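Local coordinates for Iron(III) ABC transporter, periplasmic iron-compound-binding protein (Vibrio cholerae, PDB 3TEF) that probably binds iron-loaded catecholate siderophores in the periplasm and passes them to an ABC transporter for iron uptake, at residues 13-18 with 80-85; 176-181 with 217-222. One frame throughout, in Å; residues are numbered along the deposited sequence.

Overall arrangement
Interactions 1 and 2 lie in the two lobes of a periplasmic siderophore-binding protein. Interaction 1 packs an N-terminal hairpin strand against the parallel sheet of the first lobe. Interaction 2 packs segment 176-181, which leads into helix 180-184, on strand 215-220 of the second lobe. Helix 131-154 follows interaction 1 and precedes interaction 2 in the chain. The centres are 30 Å apart, the nearest atoms about 12 Å. Both contacts are buried and apolar. In space, their centres lie 22 and 9 Å from the chain's centre. R177 of interaction 2 approaches R88, beyond strand 82-85 of interaction 1, consistent with a positive inter-lobe cleft suited to an anionic ferric siderophore.

Interaction 1: 13-18 with 80-85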
loop_
_atom_site.group_PDB
_atom_site.type_symbol
_atom_site.label_atom_id
_atom_site.label_comp_id
_atom_site.label_asym_id
_atom_site.label_seq_id
_atom_site.Cartn_x
_atom_site.Cartn_y
_atom_site.Cartn_z
ATOM N N THR A 13 20.405 7.008 2.900
ATOM C CA THR A 13 20.579 8.108 1.970
ATOM C C THR A 13 20.748 9.407 2.742
ATOM O O THR A 13 19.946 9.719 3.623
ATOM C CB THR A 13 19.351 8.240 1.052
ATOM O OG1 THR A 13 19.205 7.030 0.292
ATOM C CG2 THR A 13 19.507 9.427 0.115
ATOM N N THR A 14 21.778 10.168 2.397
ATOM C CA THR A 14 21.993 11.467 3.021
ATOM C C THR A 14 21.722 12.586 2.019
ATOM O O THR A 14 22.169 12.532 0.873
ATOM C CB THR A 14 23.426 11.591 3.579
ATOM O OG1 THR A 14 23.634 10.580 4.576
ATOM C CG2 THR A 14 23.638 12.963 4.197
ATOM N N LEU A 15 20.959 13.585 2.448
ATOM C CA LEU A 15 20.681 14.739 1.609
ATOM C C LEU A 15 20.371 15.953 2.469
ATOM O O LEU A 15 19.980 15.829 3.633
ATOM C CB LEU A 15 19.502 14.464 0.664
ATOM C CG LEU A 15 18.140 14.359 1.340
ATOM C CD1 LEU A 15 17.015 14.690 0.348
ATOM C CD2 LEU A 15 17.954 12.982 1.960
ATOM N N GLU A 16 20.552 17.127 1.886
ATOM C CA GLU A 16 20.147 18.371 2.521
ATOM C C GLU A 16 18.629 18.436 2.719
ATOM O O GLU A 16 17.852 18.070 1.833
ATOM C CB GLU A 16 20.629 19.543 1.674
ATOM C CG GLU A 16 20.173 20.905 2.160
ATOM C CD GLU A 16 20.772 22.029 1.335
ATOM O OE1 GLU A 16 21.983 21.954 1.027
ATOM O OE2 GLU A 16 20.030 22.974 0.984
ATOM N N GLN A 17 18.204 18.900 3.885
ATOM C CA GLN A 17 16.777 19.047 4.158
ATOM C C GLN A 17 16.048 19.944 3.163
ATOM O O GLN A 17 16.642 20.830 2.539
ATOM C CB GLN A 17 16.552 19.570 5.575
ATOM C CG GLN A 17 16.282 18.486 6.584
ATOM C CD GLN A 17 15.890 19.050 7.937
ATOM O OE1 GLN A 17 14.959 18.563 8.583
ATOM N NE2 GLN A 17 16.599 20.086 8.370
ATOM N N LYS A 18 14.748 19.706 3.042
ATOM C CA LYS A 18 13.865 20.495 2.187
ATOM C C LYS A 18 14.341 20.570 0.746
ATOM O O LYS A 18 14.572 21.657 0.213
ATOM C CB LYS A 18 13.637 21.886 2.777
ATOM C CG LYS A 18 12.818 21.830 4.058
ATOM C CD LYS A 18 13.489 22.571 5.199
ATOM C CE LYS A 18 13.188 24.061 5.130
ATOM N NZ LYS A 18 11.734 24.349 5.300
ATOM N N PRO A 80 16.563 16.519 -10.250
ATOM C CA PRO A 80 15.959 16.364 -8.928
ATOM C C PRO A 80 16.952 16.565 -7.792
ATOM O O PRO A 80 18.153 16.256 -7.926
ATOM C CB PRO A 80 15.450 14.918 -8.942
ATOM C CG PRO A 80 16.287 14.221 -9.941
ATOM C CD PRO A 80 16.664 15.243 -10.979
ATOM N N ASP A 81 16.450 17.093 -6.681
ATOM C CA ASP A 81 17.218 17.139 -5.449
ATOM C C ASP A 81 16.944 15.866 -4.653
ATOM O O ASP A 81 17.740 15.473 -3.809
ATOM C CB ASP A 81 16.855 18.373 -4.627
ATOM C CG ASP A 81 17.126 19.664 -5.373
ATOM O OD1 ASP A 81 18.307 19.941 -5.663
ATOM O OD2 ASP A 81 16.162 20.401 -5.676
ATOM N N LEU A 82 15.813 15.226 -4.936
ATOM C CA LEU A 82 15.423 13.991 -4.252
ATOM C C LEU A 82 14.527 13.166 -5.166
ATOM O O LEU A 82 13.630 13.703 -5.806
ATOM C CB LEU A 82 14.684 14.302 -2.952
ATOM C CG LEU A 82 14.021 13.108 -2.244
ATOM C CD1 LEU A 82 15.084 12.092 -1.784
ATOM C CD2 LEU A 82 13.112 13.576 -1.073
ATOM N N ILE A 83 14.788 11.864 -5.238
ATOM C CA ILE A 83 13.894 10.927 -5.899
ATOM C C ILE A 83 13.298 10.001 -4.827
ATOM O O ILE A 83 14.020 9.377 -4.058
ATOM C CB ILE A 83 14.638 10.071 -6.915
ATOM C CG1 ILE A 83 15.303 10.962 -7.964
ATOM C CG2 ILE A 83 13.706 9.059 -7.562
ATOM C CD1 ILE A 83 16.411 10.264 -8.743
ATOM N N VAL A 84 11.974 9.940 -4.753
ATOM C CA VAL A 84 11.312 8.994 -3.849
ATOM C C VAL A 84 10.611 7.910 -4.656
ATOM O O VAL A 84 9.799 8.217 -5.532
ATOM C CB VAL A 84 10.263 9.684 -2.975
ATOM C CG1 VAL A 84 9.608 8.662 -2.050
ATOM C CG2 VAL A 84 10.896 10.821 -2.193
ATOM N N ILE A 85 10.916 6.646 -4.374
ATOM C CA ILE A 85 10.299 5.553 -5.125
ATOM C C ILE A 85 9.574 4.565 -4.212
ATOM O O ILE A 85 9.925 4.407 -3.049
ATOM C CB ILE A 85 11.317 4.807 -6.032
ATOM C CG1 ILE A 85 12.280 3.958 -5.193
ATOM C CG2 ILE A 85 12.105 5.795 -6.882
ATOM C CD1 ILE A 85 13.304 3.245 -6.011
#
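L15 and L82 meet through their methyl groups. This one touch carries most of the contact between strand 11-16 and the start of strand 82-85. The L15 side chain leaves the backbone pointing toward the other segment. Its CB stays back and touches nothing across the interface. CG lies between the backbone N and the carbonyl carbon (chi1 70°), and it also makes no close contact there. The branch then divides the work. CD2 holds back as well. CD1 is the methyl that reaches across. It lies 3.9 Å from L82 CD1 and 4.1 Å from L82 CB, and so rests against both the root and one tip of the same leucine. The two side chains slant across one another.

On the L82 side, CG stands opposite the backbone N (chi1 171°), and CD1 is the branch turned to L15. The same side chain also packs on I103 of strand 102-104. The backbone carbonyl of D81 borders the apolar patch, with D81 O 4.3 Å from L15 CD1. The D81 carboxylate works elsewhere: OD2 accepts from the backbone N of R21, at the entry to strand 22-25.

Other bonds fix the strand that carries L15. Its backbone pairs with V4 in the antiparallel hairpin 3-8/11-16. T13 OG1 is hydrogen-bonded to T102 O, and the T13 side chain touches I103, so both segments meet the same neighbouring strand.

The chemistry is purely van der Waals. Nothing directional sets the register of the two strands, whose nearest CA atoms, those of L15 and L82, are 7.9 Å apart. The hairpin is thus packed against the parallel sheet here through buried leucines, and is not an added strand beside 82-85.

Interaction 2: 176-181 with 217-222; sequences SRFSSV and LVVDRD
Two apolar pairs join 176-181 to 217-222: V181 with L217, and F178 with V219. V181 and L217 meet tip to tip. V181 CG1 points away from its backbone N (chi1 175°) and CG2 lies beside that N, which brings both methyls to L217 CD1. The distances are 3.6 Å from V181 CG1 and 3.9 Å from V181 CG2. The second pair is looser. The far ring atom F178 CZ lies 4.3 Å from V219 CG2, and the methyl approaches the ring obliquely.

Hydrogen bonds shape the first segment from within. S176 OG accepts from F178 N at 2.9 Å, with an N-H...O angle of 149°, which makes an ST turn. S179 N bonds to S176 O, closing a type I turn from S176 to S179 that overlaps it.

Two further contacts set the ring. R177 CG lies 3.5 Å above one face, offset toward the rim, and the F172 ring meets it edge-to-face.

The contact packs the turn leading into helix 180-184 on the second lobe's sheet. F178 and L217 share L161 of strand 158-165, which runs parallel to 215-220. Helix 257-262 covers the other segment, with Y261 touching F178 and W260 touching V181.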
loop_
_atom_site.group_PDB
_atom_site.type_symbol
_atom_site.label_atom_id
_atom_site.label_comp_id
_atom_site.label_asym_id
_atom_site.label_seq_id
_atom_site.Cartn_x
_atom_site.Cartn_y
_atom_site.Cartn_z
ATOM N N SER A 176 3.074 -11.094 4.950
ATOM C CA SER A 176 2.925 -10.747 3.553
ATOM C C SER A 176 2.724 -9.243 3.426
ATOM O O SER A 176 2.707 -8.509 4.425
ATOM C CB SER A 176 1.697 -11.448 2.975
ATOM O OG SER A 176 0.512 -10.806 3.430
ATOM N N ARG A 177 2.551 -8.792 2.192
ATOM C CA ARG A 177 2.272 -7.392 1.942
ATOM C C ARG A 177 0.985 -6.963 2.647
ATOM O O ARG A 177 0.758 -5.774 2.836
ATOM C CB ARG A 177 2.150 -7.140 0.442
ATOM C CG ARG A 177 1.038 -7.942 -0.230
ATOM C CD ARG A 177 1.199 -7.902 -1.748
ATOM N NE ARG A 177 1.094 -6.539 -2.263
ATOM C CZ ARG A 177 1.653 -6.120 -3.394
ATOM N NH1 ARG A 177 2.381 -6.954 -4.138
ATOM N NH2 ARG A 177 1.490 -4.862 -3.785
ATOM N N PHE A 178 0.141 -7.925 3.018
ATOM C CA PHE A 178 -1.104 -7.597 3.731
ATOM C C PHE A 178 -0.991 -7.888 5.227
ATOM O O PHE A 178 -1.979 -8.206 5.884
ATOM C CB PHE A 178 -2.309 -8.323 3.118
ATOM C CG PHE A 178 -2.514 -8.017 1.668
ATOM C CD1 PHE A 178 -2.943 -6.761 1.267
ATOM C CD2 PHE A 178 -2.254 -8.973 0.694
ATOM C CE1 PHE A 178 -3.116 -6.471 -0.085
ATOM C CE2 PHE A 178 -2.440 -8.695 -0.655
ATOM C CZ PHE A 178 -2.873 -7.443 -1.044
ATOM N N SER A 179 0.222 -7.764 5.756
ATOM C CA SER A 179 0.469 -7.990 7.181
ATOM C C SER A 179 -0.467 -7.172 8.086
ATOM O O SER A 179 -0.824 -7.614 9.177
ATOM C CB SER A 179 1.931 -7.695 7.527
ATOM O OG SER A 179 2.240 -6.315 7.423
ATOM N N SER A 180 -0.874 -5.993 7.618
ATOM C CA SER A 180 -1.745 -5.102 8.391
ATOM C C SER A 180 -2.964 -5.820 8.968
ATOM O O SER A 180 -3.350 -5.589 10.121
ATOM C CB SER A 180 -2.218 -3.956 7.506
ATOM O OG SER A 180 -2.836 -4.494 6.355
ATOM N N VAL A 181 -3.569 -6.684 8.159
ATOM C CA VAL A 181 -4.774 -7.404 8.548
ATOM C C VAL A 181 -4.583 -8.149 9.870
ATOM O O VAL A 181 -5.474 -8.156 10.723
ATOM C CB VAL A 181 -5.201 -8.414 7.464
ATOM C CG1 VAL A 181 -6.380 -9.249 7.943
ATOM C CG2 VAL A 181 -5.574 -7.680 6.162
ATOM N N LEU A 217 -11.775 -11.128 3.309
ATOM C CA LEU A 217 -11.350 -9.840 2.771
ATOM C C LEU A 217 -10.868 -10.052 1.341
ATOM O O LEU A 217 -9.946 -10.826 1.099
ATOM C CB LEU A 217 -10.216 -9.264 3.607
ATOM C CG LEU A 217 -10.519 -9.243 5.106
ATOM C CD1 LEU A 217 -9.303 -8.863 5.937
ATOM C CD2 LEU A 217 -11.671 -8.291 5.373
ATOM N N VAL A 218 -11.495 -9.361 0.400
ATOM C CA VAL A 218 -11.249 -9.625 -1.006
ATOM C C VAL A 218 -10.614 -8.418 -1.673
ATOM O O VAL A 218 -11.095 -7.294 -1.531
ATOM C CB VAL A 218 -12.572 -9.953 -1.724
ATOM C CG1 VAL A 218 -12.340 -10.166 -3.217
ATOM C CG2 VAL A 218 -13.228 -11.171 -1.082
ATOM N N VAL A 219 -9.535 -8.669 -2.416
ATOM C CA VAL A 219 -8.845 -7.635 -3.187
ATOM C C VAL A 219 -9.009 -7.924 -4.681
ATOM O O VAL A 219 -8.501 -8.925 -5.192
ATOM C CB VAL A 219 -7.322 -7.598 -2.829
ATOM C CG1 VAL A 219 -6.589 -6.534 -3.654
ATOM C CG2 VAL A 219 -7.116 -7.352 -1.322
ATOM N N ASP A 220 -9.736 -7.049 -5.371
ATOM C CA ASP A 220 -10.012 -7.217 -6.798
ATOM C C ASP A 220 -8.923 -6.532 -7.604
ATOM O O ASP A 220 -9.042 -5.366 -7.964
ATOM C CB ASP A 220 -11.377 -6.617 -7.138
ATOM C CG ASP A 220 -11.773 -6.833 -8.595
ATOM O OD1 ASP A 220 -11.063 -7.571 -9.314
ATOM O OD2 ASP A 220 -12.811 -6.275 -9.012
ATOM N N ARG A 221 -7.845 -7.254 -7.874
ATOM C CA ARG A 221 -6.704 -6.637 -8.525
ATOM C C ARG A 221 -7.070 -6.073 -9.896
ATOM O O ARG A 221 -6.520 -5.061 -10.329
ATOM C CB ARG A 221 -5.555 -7.630 -8.648
ATOM C CG ARG A 221 -4.341 -7.056 -9.331
ATOM C CD ARG A 221 -3.170 -8.010 -9.208
ATOM N NE ARG A 221 -1.994 -7.474 -9.879
ATOM C CZ ARG A 221 -1.760 -7.607 -11.178
ATOM N NH1 ARG A 221 -2.625 -8.271 -11.938
ATOM N NH2 ARG A 221 -0.665 -7.085 -11.719
ATOM N N ASP A 222 -8.016 -6.716 -10.570
ATOM C CA ASP A 222 -8.367 -6.297 -11.919
ATOM C C ASP A 222 -8.955 -4.887 -11.951
ATOM O O ASP A 222 -8.846 -4.195 -12.963
ATOM C CB ASP A 222 -9.301 -7.312 -12.576
ATOM C CG ASP A 222 -8.612 -8.635 -12.847
ATOM O OD1 ASP A 222 -7.373 -8.635 -13.006
ATOM O OD2 ASP A 222 -9.305 -9.672 -12.892
#